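Local coordinates for MMACHC-like protein (Caenorhabditis elegans, PDB 5UJC) that binds cobalamin and probably removes its upper ligand reductively, with a flavin or glutathione, during the intracellular trafficking of vitamin B12, at residues K18-S21 with H22-F25; V67-R70 with K71-V74; S123-P126 with Q127-K131; N223-W226 with K227-G230; F249-P252 with V253-W257. All blocks are in the same frame, centred on the assembly; numbering follows the deposited sequence.

The five contacts follow one another along the chain, and none nests within or crosses another. Contact 1 closes the turn between helix 5-18 and strand 25-31. Contact 2 lies inside helix 62-80; E23 O of contact 1 packs on its A68 CB at 3.4 Å, and in one of two conformers of E23 a salt bridge to K71 probably adds to this tie. Contact 3 folds back the loop between strand 117-120 and helix 134-140 beside the cobalamin. Contact 4 follows helix 212-225, and contact 5 links helix 243-250 to helix 257-265. K227 CG lies 3.4 Å from G250 O, so these two touch next to the corrinoid, while W257 of contact 5 packs on V73 of contact 2.

Contact 1 of 5, residues K18-S21 with H22-F25; sequences KLSS and HEGF
F25 folds back on L19 where the chain, having left helix 5-18, rounds a type I beta turn from S21 to G24 and enters strand 25-31. From CB outward its side chain meets L19 at successive atoms. F25 CB lies 3.5 Å from L19 O and F25 CG 3.8 Å from L19 CB, while F25 CD2 borders L19 CB and CA. Farther out, F25 CE2 reaches L19 CD2 at 4.1 Å. That methyl stands over one ring face, 13° off the normal, a CH-pi contact displaced toward the rim. Because CG is anti to the carbonyl carbon of F25 (chi1 -62°), the ring leans over L19. The backbone fixes this placement: F25 N donates to S20 O at 3.0 Å. S20 OG takes the N-H of E23 at 3.2 Å, and G24 N bonds S21 O to close the turn. G24 has a positive phi (101°), where a CB would press on the preceding carbonyl oxygen. The buried F25 ring is wedged among M64 of helix 62-80, L98 of helix 93-109 and I58 of strand 53-60, while L19 also touches I58.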
loop_
_atom_site.group_PDB
_atom_site.type_symbol
_atom_site.label_atom_id
_atom_site.label_comp_id
_atom_site.label_asym_id
_atom_site.label_seq_id
_atom_site.Cartn_x
_atom_site.Cartn_y
_atom_site.Cartn_z
ATOM N N LYS A 18 -16.756 2.928 3.351
ATOM C CA LYS A 18 -16.099 3.794 4.348
ATOM C C LYS A 18 -14.685 4.196 3.946
ATOM O O LYS A 18 -14.208 5.224 4.369
ATOM C CB LYS A 18 -16.054 3.113 5.692
ATOM C CG LYS A 18 -17.425 2.808 6.293
ATOM C CD LYS A 18 -18.398 3.991 6.228
ATOM C CE LYS A 18 -17.943 5.151 7.101
ATOM N NZ LYS A 18 -18.936 6.263 7.113
ATOM N N LEU A 19 -14.035 3.379 3.119
ATOM C CA LEU A 19 -12.709 3.717 2.525
ATOM C C LEU A 19 -12.924 3.766 1.029
ATOM O O LEU A 19 -12.794 2.762 0.336
ATOM C CB LEU A 19 -11.668 2.686 2.902
ATOM C CG LEU A 19 -11.424 2.496 4.403
ATOM C CD1 LEU A 19 -10.521 1.296 4.610
ATOM C CD2 LEU A 19 -10.801 3.741 5.054
ATOM N N SER A 20 -13.348 4.926 0.549
ATOM C CA SER A 20 -13.967 5.030 -0.770
ATOM C C SER A 20 -12.938 5.269 -1.862
ATOM O O SER A 20 -11.858 5.816 -1.620
ATOM C CB SER A 20 -15.028 6.172 -0.785
ATOM O OG SER A 20 -14.370 7.434 -0.815
ATOM N N SER A 21 -13.303 4.900 -3.079
ATOM C CA SER A 21 -12.443 5.115 -4.216
ATOM C C SER A 21 -12.193 6.592 -4.464
ATOM O O SER A 21 -11.082 6.979 -4.792
ATOM C CB SER A 21 -13.006 4.434 -5.487
ATOM O OG SER A 21 -14.400 4.595 -5.595
ATOM N N HIS A 22 -13.204 7.430 -4.284
ATOM C CA HIS A 22 -13.035 8.846 -4.499
ATOM C C HIS A 22 -12.004 9.466 -3.557
ATOM O O HIS A 22 -11.240 10.387 -3.971
ATOM C CB HIS A 22 -14.402 9.571 -4.345
ATOM C CG HIS A 22 -14.294 11.056 -4.142
ATOM N ND1 HIS A 22 -14.184 11.946 -5.190
ATOM C CD2 HIS A 22 -14.325 11.807 -3.014
ATOM C CE1 HIS A 22 -14.115 13.178 -4.714
ATOM N NE2 HIS A 22 -14.196 13.120 -3.397
ATOM N N GLU A 23 -11.964 8.990 -2.304
ATOM C CA GLU A 23 -11.030 9.488 -1.263
ATOM C C GLU A 23 -9.693 8.757 -1.311
ATOM O O GLU A 23 -8.821 8.991 -0.461
ATOM C CB GLU A 23 -11.632 9.302 0.161
ATOM C CG GLU A 23 -12.856 10.188 0.513
ATOM C CD GLU A 23 -12.557 11.712 0.564
ATOM O OE1 GLU A 23 -11.896 12.181 1.518
ATOM O OE2 GLU A 23 -13.078 12.453 -0.304
ATOM N N GLY A 24 -9.536 7.848 -2.260
ATOM C CA GLY A 24 -8.251 7.290 -2.545
ATOM C C GLY A 24 -7.940 5.931 -1.988
ATOM O O GLY A 24 -6.774 5.607 -1.838
ATOM N N PHE A 25 -8.961 5.072 -1.841
ATOM C CA PHE A 25 -8.726 3.673 -1.437
ATOM C C PHE A 25 -9.315 2.693 -2.421
ATOM O O PHE A 25 -10.355 2.970 -3.030
ATOM C CB PHE A 25 -9.352 3.423 -0.059
ATOM C CG PHE A 25 -8.755 4.261 1.039
ATOM C CD1 PHE A 25 -7.575 3.872 1.656
ATOM C CD2 PHE A 25 -9.366 5.455 1.449
ATOM C CE1 PHE A 25 -7.019 4.647 2.669
ATOM C CE2 PHE A 25 -8.812 6.220 2.445
ATOM C CZ PHE A 25 -7.642 5.818 3.064
HETATM O O HOH W 1 -12.640 1.255 -2.535
HETATM O O HOH W 2 -9.000 5.019 -5.480
#

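Contact 2 of 5, residues V67-R70 with K71-V74; sequences VAFR and KWVV
Successive N-H groups of K71, W72, V73 and V74 donate to the carbonyls of V67, A68, F69 and R70, four residues back, at N-to-O distances of 2.8 to 3.1 Å. This is the alpha-helical pattern within helix 62-80, which takes a wider pi-type turn at 67-69. Side chains then meet three and four residues apart. The F69 ring carries V73 CG2 over one face, the methyl 3.7 Å from the ring centroid and 18° off the normal, a CH-pi contact shifted toward the rim. F69 CG is anti to the backbone N (chi1 175°), which stands the ring out from the helix, leaning slightly toward the next turn, where V73 CG2 reaches its face. W72, three residues on, lies beside F69: its six-membered ring is nearly parallel to that of F69 but slid aside, with centroids 6.0 Å apart, so overlap is slight and F69 CE1 meets W72 CE3 at 3.9 Å. The same V73 CG2 also lies in the plane of the W72 ring, at its edge, so one methyl touches both aromatics. W72 NE1 bonds D100 OD2, and F97 meets the indole edge-to-face; both belong to helix 93-109. F69 rests on L260 of helix 257-265, and R70 makes a cation-pi contact with W263. On another side, K71 runs extended alongside V67, and K71 CE packs against V67 CG1 at 3.7 Å. V73 CG2, finally, sits 3.4 Å from F69 O, the very oxygen that its own N-H grips.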
loop_
_atom_site.group_PDB
_atom_site.type_symbol
_atom_site.label_atom_id
_atom_site.label_comp_id
_atom_site.label_asym_id
_atom_site.label_seq_id
_atom_site.Cartn_x
_atom_site.Cartn_y
_atom_site.Cartn_z
ATOM N N VAL A 67 -6.384 14.285 -1.478
ATOM C CA VAL A 67 -7.738 14.662 -1.135
ATOM C C VAL A 67 -8.049 14.333 0.331
ATOM O O VAL A 67 -8.300 15.248 1.143
ATOM C CB VAL A 67 -8.766 14.016 -2.057
ATOM C CG1 VAL A 67 -10.190 14.404 -1.643
ATOM C CG2 VAL A 67 -8.503 14.403 -3.505
ATOM N N ALA A 68 -8.008 13.055 0.690
ATOM C CA ALA A 68 -8.501 12.648 2.036
ATOM C C ALA A 68 -7.586 13.147 3.170
ATOM O O ALA A 68 -8.054 13.714 4.167
ATOM C CB ALA A 68 -8.690 11.147 2.106
ATOM N N PHE A 69 -6.302 12.936 3.020
ATOM C CA PHE A 69 -5.344 13.361 4.009
ATOM C C PHE A 69 -5.292 14.889 4.107
ATOM O O PHE A 69 -5.225 15.430 5.197
ATOM C CB PHE A 69 -3.962 12.794 3.668
ATOM C CG PHE A 69 -2.847 13.255 4.566
ATOM C CD1 PHE A 69 -2.819 12.930 5.911
ATOM C CD2 PHE A 69 -1.779 13.954 4.039
ATOM C CE1 PHE A 69 -1.777 13.344 6.700
ATOM C CE2 PHE A 69 -0.723 14.302 4.816
ATOM C CZ PHE A 69 -0.728 14.027 6.156
ATOM N N ARG A 70 -5.386 15.564 2.972
ATOM C CA ARG A 70 -5.431 17.016 2.983
ATOM C C ARG A 70 -6.601 17.527 3.843
ATOM O O ARG A 70 -6.426 18.432 4.671
ATOM C CB ARG A 70 -5.499 17.564 1.575
ATOM C CG ARG A 70 -5.551 19.084 1.509
ATOM C CD ARG A 70 -5.311 19.584 0.108
ATOM N NE ARG A 70 -5.367 21.034 0.022
ATOM C CZ ARG A 70 -5.005 21.731 -1.041
ATOM N NH1 ARG A 70 -4.541 21.114 -2.134
ATOM N NH2 ARG A 70 -5.072 23.055 -1.018
ATOM N N LYS A 71 -7.800 16.938 3.654
ATOM C CA LYS A 71 -8.960 17.318 4.470
ATOM C C LYS A 71 -8.679 17.098 5.967
ATOM O O LYS A 71 -9.031 17.944 6.808
ATOM C CB LYS A 71 -10.189 16.547 4.040
ATOM C CG LYS A 71 -10.755 16.986 2.725
ATOM C CD LYS A 71 -11.954 16.149 2.317
ATOM C CE LYS A 71 -12.266 16.294 0.830
ATOM N NZ LYS A 71 -13.412 15.419 0.431
ATOM N N TRP A 72 -8.028 15.986 6.287
ATOM C CA TRP A 72 -7.733 15.637 7.653
ATOM C C TRP A 72 -6.737 16.650 8.263
ATOM O O TRP A 72 -6.922 17.103 9.398
ATOM C CB TRP A 72 -7.202 14.198 7.708
ATOM C CG TRP A 72 -6.871 13.676 9.089
ATOM C CD1 TRP A 72 -7.676 12.887 9.895
ATOM C CD2 TRP A 72 -5.597 13.736 9.742
ATOM N NE1 TRP A 72 -6.996 12.526 11.033
ATOM C CE2 TRP A 72 -5.723 13.024 10.977
ATOM C CE3 TRP A 72 -4.375 14.343 9.431
ATOM C CZ2 TRP A 72 -4.658 12.898 11.890
ATOM C CZ3 TRP A 72 -3.309 14.213 10.344
ATOM C CH2 TRP A 72 -3.463 13.484 11.554
ATOM N N VAL A 73 -5.707 17.028 7.496
ATOM C CA VAL A 73 -4.717 17.990 7.989
ATOM C C VAL A 73 -5.366 19.366 8.220
ATOM O O VAL A 73 -5.074 20.039 9.214
ATOM C CB VAL A 73 -3.547 18.123 7.014
ATOM C CG1 VAL A 73 -2.669 19.293 7.376
ATOM C CG2 VAL A 73 -2.737 16.854 6.994
ATOM N N VAL A 74 -6.247 19.770 7.315
ATOM C CA VAL A 74 -6.979 21.038 7.483
ATOM C C VAL A 74 -7.762 21.018 8.788
ATOM O O VAL A 74 -7.721 21.985 9.588
ATOM C CB VAL A 74 -7.890 21.312 6.274
ATOM C CG1 VAL A 74 -8.836 22.479 6.554
ATOM C CG2 VAL A 74 -7.032 21.612 5.057
#

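Contact 3 of 5, residues S123-P126 with Q127-K131; sequences SMTP and QRRPK
T125 and R129 pair through T125 N to R129 O at 2.9 Å, and K131 N donates to S123 O at 3.0 Å, nearly straight at 167°. These two bonds bracket M124 and P130, a non-hydrogen-bonded antiparallel pair, and the loop between them closes as a type I beta turn from T125 to R128. R128 N bonds T125 O at 2.9 Å, with R128 at positive phi (71°), which is consistent with a three-residue hairpin loop, a type I turn followed by a G1-type bulge. The T125 hydroxyl adds side-chain-to-backbone bonds within the loop. With OG1 placed between its own backbone N and carbonyl carbon (chi1 69°), it accepts R129 N at 3.2 Å and, weakly, Q127 N. A water bridges T125 OG1 and Q127 OE1. Around this polar centre the side chains pack, a methyl and a sulfur meeting guanidinium faces. T125 CG2 lies over one face of the R129 guanidinium, 3.5 Å from R129 NH2, toward the group's rim. Between M124 and R128, SD stands over a face of the guanidinium and is 3.6 Å from R128 NH1. K131 CG rests on the backbone of M124 and approaches S123 CB. Outside the turn, S123 OG bonds H120 N, R129 packs on P44 and F45, and P130 touches the cobalamin. The chemistry implies a loop shaped by main-chain bonds and one hydroxyl, with no salt bridge between its arms: the two guanidinium groups offer flat faces to a methyl and a sulfur.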
loop_
_atom_site.group_PDB
_atom_site.type_symbol
_atom_site.label_atom_id
_atom_site.label_comp_id
_atom_site.label_asym_id
_atom_site.label_seq_id
_atom_site.Cartn_x
_atom_site.Cartn_y
_atom_site.Cartn_z
ATOM N N SER A 123 3.474 -3.221 9.776
ATOM C CA SER A 123 3.374 -4.098 10.958
ATOM C C SER A 123 4.557 -5.063 10.992
ATOM O O SER A 123 4.881 -5.685 9.981
ATOM C CB SER A 123 2.071 -4.892 10.951
ATOM O OG SER A 123 0.951 -4.046 11.088
ATOM N N MET A 124 5.151 -5.219 12.172
ATOM C CA MET A 124 6.272 -6.128 12.386
ATOM C C MET A 124 6.131 -6.969 13.629
ATOM O O MET A 124 5.479 -6.585 14.574
ATOM C CB MET A 124 7.584 -5.341 12.475
ATOM C CG MET A 124 7.732 -4.501 13.703
ATOM S SD MET A 124 9.315 -3.678 13.805
ATOM C CE MET A 124 9.304 -3.258 15.557
ATOM N N THR A 125 6.834 -8.113 13.627
ATOM C CA THR A 125 7.088 -8.876 14.846
ATOM C C THR A 125 8.190 -8.192 15.681
ATOM O O THR A 125 8.856 -7.278 15.202
ATOM C CB THR A 125 7.563 -10.286 14.521
ATOM O OG1 THR A 125 8.870 -10.220 13.947
ATOM C CG2 THR A 125 6.592 -10.989 13.550
ATOM N N PRO A 126 8.431 -8.675 16.911
ATOM C CA PRO A 126 9.493 -8.006 17.700
ATOM C C PRO A 126 10.892 -8.177 17.132
ATOM O O PRO A 126 11.783 -7.397 17.450
ATOM C CB PRO A 126 9.351 -8.636 19.086
ATOM C CG PRO A 126 7.909 -9.061 19.147
ATOM C CD PRO A 126 7.597 -9.547 17.754
ATOM N N GLN A 127 11.059 -9.176 16.252
ATOM C CA GLN A 127 12.324 -9.407 15.545
ATOM C C GLN A 127 12.434 -8.557 14.250
ATOM O O GLN A 127 13.360 -8.742 13.459
ATOM C CB GLN A 127 12.462 -10.894 15.185
ATOM C CG GLN A 127 12.651 -11.832 16.372
ATOM C CD GLN A 127 11.409 -11.976 17.242
ATOM O OE1 GLN A 127 10.271 -12.074 16.739
ATOM N NE2 GLN A 127 11.607 -11.955 18.546
ATOM N N ARG A 128 11.441 -7.676 14.039
ATOM C CA ARG A 128 11.378 -6.744 12.902
ATOM C C ARG A 128 11.103 -7.453 11.571
ATOM O O ARG A 128 11.386 -6.907 10.498
ATOM C CB ARG A 128 12.625 -5.840 12.795
ATOM C CG ARG A 128 13.004 -5.107 14.073
ATOM C CD ARG A 128 14.114 -4.046 13.867
ATOM N NE ARG A 128 13.743 -3.008 12.881
ATOM C CZ ARG A 128 12.910 -1.994 13.103
ATOM N NH1 ARG A 128 12.375 -1.785 14.316
ATOM N NH2 ARG A 128 12.622 -1.153 12.105
ATOM N N ARG A 129 10.452 -8.613 11.634
ATOM C CA ARG A 129 9.950 -9.258 10.413
ATOM C C ARG A 129 8.602 -8.643 10.067
ATOM O O ARG A 129 7.718 -8.578 10.921
ATOM C CB ARG A 129 9.793 -10.770 10.595
ATOM C CG ARG A 129 9.311 -11.453 9.310
ATOM C CD ARG A 129 9.142 -12.951 9.436
ATOM N NE ARG A 129 8.263 -13.368 10.550
ATOM C CZ ARG A 129 6.913 -13.339 10.552
ATOM N NH1 ARG A 129 6.202 -12.733 9.569
ATOM N NH2 ARG A 129 6.262 -13.860 11.596
ATOM N N PRO A 130 8.408 -8.245 8.796
ATOM C CA PRO A 130 7.069 -7.804 8.417
ATOM C C PRO A 130 6.042 -8.899 8.641
ATOM O O PRO A 130 6.293 -10.045 8.342
ATOM C CB PRO A 130 7.208 -7.478 6.930
ATOM C CG PRO A 130 8.650 -7.188 6.751
ATOM C CD PRO A 130 9.350 -8.131 7.679
ATOM N N LYS A 131 4.890 -8.528 9.191
ATOM C CA LYS A 131 3.844 -9.499 9.444
ATOM C C LYS A 131 3.169 -10.004 8.202
ATOM O O LYS A 131 2.653 -11.131 8.206
ATOM C CB LYS A 131 2.811 -8.941 10.412
ATOM C CG LYS A 131 3.378 -8.633 11.778
ATOM C CD LYS A 131 2.312 -8.611 12.869
ATOM C CE LYS A 131 2.023 -10.013 13.380
ATOM N NZ LYS A 131 1.557 -10.011 14.803
HETATM O O HOH W 3 9.784 -12.805 13.775
#

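Contact 4 of 5, residues N223-W226 with K227-G230; sequences NYNW and KDSG
K227 lies across the W226 indole, its CG 3.7 Å from the centroid of the six-membered ring and 17° off the normal. This CH-pi contact is displaced toward the rim, where K227 CG comes 3.5 Å from W226 CZ3. Farther along the extended lysine chain, K227 CE also meets W226 CH2 at 3.8 Å. The indole lies over the next residue because W226 CG sits between its own backbone N and carbonyl carbon (chi1 55°). Two backbone bonds set the turn beneath: D228 N to N225 O at 3.0 Å and S229 N to W226 O at 2.9 Å. D228 then fixes the exit. Its OD1 accepts G230 N at 2.8 Å on the anti side of the carboxylate, forming an Asx turn, while OD2 pairs with K221 NZ and accepts a hydrogen bond from a water that also accepts from N225 ND2. W226 belongs to the cobalamin pocket, and N223 OD1 bonds a nitrogen of the ligand. Without the indole, as with a serine here, the K227 methylenes would probably lose their aromatic face and a gap would open beside the corrinoid. In the fold, the contact leads from helix 212-225 through a 3-10 turn into the loop before helix 243-250, where W226 CZ3 packs near F249 O.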
loop_
_atom_site.group_PDB
_atom_site.type_symbol
_atom_site.label_atom_id
_atom_site.label_comp_id
_atom_site.label_asym_id
_atom_site.label_seq_id
_atom_site.Cartn_x
_atom_site.Cartn_y
_atom_site.Cartn_z
ATOM N N ASN A 223 15.160 1.125 -6.736
ATOM C CA ASN A 223 16.105 0.895 -5.650
ATOM C C ASN A 223 17.143 1.987 -5.496
ATOM O O ASN A 223 17.544 2.293 -4.370
ATOM C CB ASN A 223 16.764 -0.454 -5.788
ATOM C CG ASN A 223 15.835 -1.576 -5.358
ATOM O OD1 ASN A 223 15.536 -1.722 -4.162
ATOM N ND2 ASN A 223 15.304 -2.321 -6.333
ATOM N N TYR A 224 17.579 2.573 -6.619
ATOM C CA TYR A 224 18.708 3.532 -6.616
ATOM C C TYR A 224 18.274 4.998 -6.648
ATOM O O TYR A 224 19.062 5.872 -6.279
ATOM C CB TYR A 224 19.630 3.266 -7.795
ATOM C CG TYR A 224 20.170 1.846 -7.877
ATOM C CD1 TYR A 224 20.388 1.075 -6.724
ATOM C CD2 TYR A 224 20.539 1.309 -9.101
ATOM C CE1 TYR A 224 20.923 -0.202 -6.808
ATOM C CE2 TYR A 224 21.053 0.038 -9.190
ATOM C CZ TYR A 224 21.240 -0.718 -8.049
ATOM O OH TYR A 224 21.791 -1.973 -8.173
ATOM N N ASN A 225 17.037 5.279 -7.107
ATOM C CA ASN A 225 16.636 6.657 -7.435
ATOM C C ASN A 225 15.210 6.982 -7.010
ATOM O O ASN A 225 14.623 7.911 -7.516
ATOM C CB ASN A 225 16.761 6.892 -8.950
ATOM C CG ASN A 225 18.166 6.681 -9.457
ATOM O OD1 ASN A 225 18.434 5.744 -10.200
ATOM N ND2 ASN A 225 19.061 7.491 -9.004
ATOM N N TRP A 226 14.671 6.236 -6.044
ATOM C CA TRP A 226 13.273 6.386 -5.689
ATOM C C TRP A 226 12.852 7.788 -5.291
ATOM O O TRP A 226 11.664 8.162 -5.460
ATOM C CB TRP A 226 12.850 5.389 -4.580
ATOM C CG TRP A 226 13.665 5.436 -3.352
ATOM C CD1 TRP A 226 14.738 4.635 -3.040
ATOM C CD2 TRP A 226 13.462 6.277 -2.227
ATOM N NE1 TRP A 226 15.219 4.951 -1.822
ATOM C CE2 TRP A 226 14.449 5.956 -1.291
ATOM C CE3 TRP A 226 12.522 7.271 -1.904
ATOM C CZ2 TRP A 226 14.537 6.589 -0.061
ATOM C CZ3 TRP A 226 12.626 7.900 -0.695
ATOM C CH2 TRP A 226 13.601 7.539 0.223
ATOM N N LYS A 227 13.772 8.584 -4.749
ATOM C CA LYS A 227 13.409 9.962 -4.341
ATOM C C LYS A 227 12.907 10.799 -5.512
ATOM O O LYS A 227 12.149 11.741 -5.304
ATOM C CB LYS A 227 14.563 10.654 -3.656
ATOM C CG LYS A 227 14.867 10.082 -2.300
ATOM C CD LYS A 227 16.081 10.712 -1.678
ATOM C CE LYS A 227 16.260 10.243 -0.245
ATOM N NZ LYS A 227 17.429 10.906 0.393
ATOM N N ASP A 228 13.315 10.453 -6.743
ATOM C CA ASP A 228 12.868 11.217 -7.916
ATOM C C ASP A 228 11.539 10.739 -8.489
ATOM O O ASP A 228 11.020 11.351 -9.400
ATOM C CB ASP A 228 13.976 11.339 -9.018
ATOM C CG ASP A 228 14.282 10.011 -9.772
ATOM O OD1 ASP A 228 13.374 9.163 -9.961
ATOM O OD2 ASP A 228 15.444 9.883 -10.267
ATOM N N SER A 229 10.992 9.646 -7.918
ATOM C CA SER A 229 9.691 9.091 -8.320
ATOM C C SER A 229 9.601 8.643 -9.781
ATOM O O SER A 229 8.532 8.252 -10.213
ATOM C CB SER A 229 8.545 10.074 -8.011
ATOM O OG SER A 229 8.135 9.989 -6.645
ATOM N N GLY A 230 10.730 8.577 -10.502
ATOM C CA GLY A 230 10.692 8.105 -11.887
ATOM C C GLY A 230 10.132 6.689 -12.028
ATOM O O GLY A 230 9.451 6.367 -13.002
HETATM O O HOH W 4 17.632 10.404 -8.676
#

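Contact 5 of 5, residues F249-P252 with V253-W257; sequences FGRP and VAERW
R256 and R251 each bring a guanidinium group to a backbone carbonyl across the turn. R256 NE donates to R251 O at 2.9 Å, an almost straight bond (164°) lying in the guanidinium plane, while R256 NH2 adds a weak bond to that oxygen. In return R251 NH1 meets E255 O at 2.9 Å, again in plane, and R251 NE pairs with E247. Among backbone bonds, E255 N to P252 O at 2.9 Å and R256 N to V253 O at 3.2 Å wind the turn. One water joins R256 NH2 to F249 O, the carbonyl that also bonds a nitrogen of the cobalamin. Packing adds to these bonds: V253 CG2 sits 3.8 Å above the centre of one face of the R256 guanidinium, and F249 CD1 lies over the opposite face, its ring plane at 90° to the group. The P252 ring lies against the E255 carboxylate, P252 CG being 3.6 Å from E255 OE2. A leucine in place of R256 is likely to leave R251 O without either guanidinium bond and V253 and F249 without the flat group between them. These side-chain-to-main-chain cross-links span the short connection between helices 243-250 and 257-265, beside the cobalamin pocket to which F249 belongs.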
loop_
_atom_site.group_PDB
_atom_site.type_symbol
_atom_site.label_atom_id
_atom_site.label_comp_id
_atom_site.label_asym_id
_atom_site.label_seq_id
_atom_site.Cartn_x
_atom_site.Cartn_y
_atom_site.Cartn_z
ATOM N N PHE A 249 6.815 12.373 -0.059
ATOM C CA PHE A 249 7.319 11.012 0.142
ATOM C C PHE A 249 8.770 10.841 -0.260
ATOM O O PHE A 249 9.417 9.888 0.152
ATOM C CB PHE A 249 6.430 9.983 -0.558
ATOM C CG PHE A 249 5.090 9.781 0.119
ATOM C CD1 PHE A 249 5.020 9.414 1.445
ATOM C CD2 PHE A 249 3.901 9.910 -0.601
ATOM C CE1 PHE A 249 3.788 9.201 2.055
ATOM C CE2 PHE A 249 2.685 9.703 -0.008
ATOM C CZ PHE A 249 2.626 9.331 1.335
ATOM N N GLY A 250 9.313 11.776 -1.017
ATOM C CA GLY A 250 10.747 11.739 -1.343
ATOM C C GLY A 250 11.662 12.234 -0.223
ATOM O O GLY A 250 12.889 12.055 -0.287
ATOM N N ARG A 251 11.088 12.884 0.779
ATOM C CA ARG A 251 11.843 13.450 1.892
ATOM C C ARG A 251 11.826 12.543 3.086
ATOM O O ARG A 251 10.853 11.842 3.312
ATOM C CB ARG A 251 11.230 14.792 2.350
ATOM C CG ARG A 251 11.441 15.919 1.394
ATOM C CD ARG A 251 10.851 17.156 1.956
ATOM N NE ARG A 251 10.994 18.300 1.068
ATOM C CZ ARG A 251 10.929 19.566 1.460
ATOM N NH1 ARG A 251 10.748 19.891 2.771
ATOM N NH2 ARG A 251 11.054 20.515 0.565
ATOM N N PRO A 252 12.867 12.635 3.937
ATOM C CA PRO A 252 12.754 11.987 5.257
ATOM C C PRO A 252 11.648 12.596 6.116
ATOM O O PRO A 252 11.310 13.773 5.955
ATOM C CB PRO A 252 14.113 12.222 5.899
ATOM C CG PRO A 252 14.847 13.150 5.022
ATOM C CD PRO A 252 14.082 13.436 3.788
ATOM N N VAL A 253 11.086 11.787 7.002
ATOM C CA VAL A 253 9.907 12.187 7.778
ATOM C C VAL A 253 10.093 13.527 8.493
ATOM O O VAL A 253 9.182 14.353 8.496
ATOM C CB VAL A 253 9.469 11.078 8.777
ATOM C CG1 VAL A 253 8.405 11.597 9.758
ATOM C CG2 VAL A 253 8.930 9.869 8.014
ATOM N N ALA A 254 11.300 13.781 9.011
ATOM C CA ALA A 254 11.548 14.983 9.790
ATOM C C ALA A 254 11.503 16.278 8.963
ATOM O O ALA A 254 11.472 17.378 9.534
ATOM C CB ALA A 254 12.880 14.871 10.515
ATOM N N GLU A 255 11.526 16.148 7.631
ATOM C CA GLU A 255 11.526 17.303 6.726
ATOM C C GLU A 255 10.187 17.493 6.019
ATOM O O GLU A 255 10.039 18.402 5.192
ATOM C CB GLU A 255 12.611 17.129 5.661
ATOM C CG GLU A 255 14.020 17.108 6.198
ATOM C CD GLU A 255 15.061 16.814 5.118
ATOM O OE1 GLU A 255 14.747 16.951 3.895
ATOM O OE2 GLU A 255 16.176 16.422 5.489
ATOM N N ARG A 256 9.207 16.658 6.329
ATOM C CA ARG A 256 7.988 16.619 5.506
ATOM C C ARG A 256 6.947 17.650 5.862
ATOM O O ARG A 256 6.194 18.059 5.005
ATOM C CB ARG A 256 7.350 15.264 5.578
ATOM C CG ARG A 256 8.136 14.172 4.889
ATOM C CD ARG A 256 7.416 12.889 5.034
ATOM N NE ARG A 256 8.140 11.791 4.445
ATOM C CZ ARG A 256 7.698 10.546 4.430
ATOM N NH1 ARG A 256 6.557 10.239 5.053
ATOM N NH2 ARG A 256 8.368 9.597 3.781
ATOM N N TRP A 257 6.795 17.960 7.143
ATOM C CA TRP A 257 5.658 18.810 7.571
ATOM C C TRP A 257 5.630 20.140 6.808
ATOM O O TRP A 257 4.577 20.599 6.437
ATOM C CB TRP A 257 5.656 19.076 9.094
ATOM C CG TRP A 257 4.702 18.180 9.891
ATOM C CD1 TRP A 257 5.037 17.301 10.887
ATOM C CD2 TRP A 257 3.262 18.154 9.804
ATOM N NE1 TRP A 257 3.906 16.711 11.399
ATOM C CE2 TRP A 257 2.803 17.225 10.766
ATOM C CE3 TRP A 257 2.332 18.808 9.007
ATOM C CZ2 TRP A 257 1.446 16.939 10.949
ATOM C CZ3 TRP A 257 0.955 18.514 9.193
ATOM C CH2 TRP A 257 0.542 17.586 10.150
HETATM O O HOH W 5 11.026 8.857 2.339
#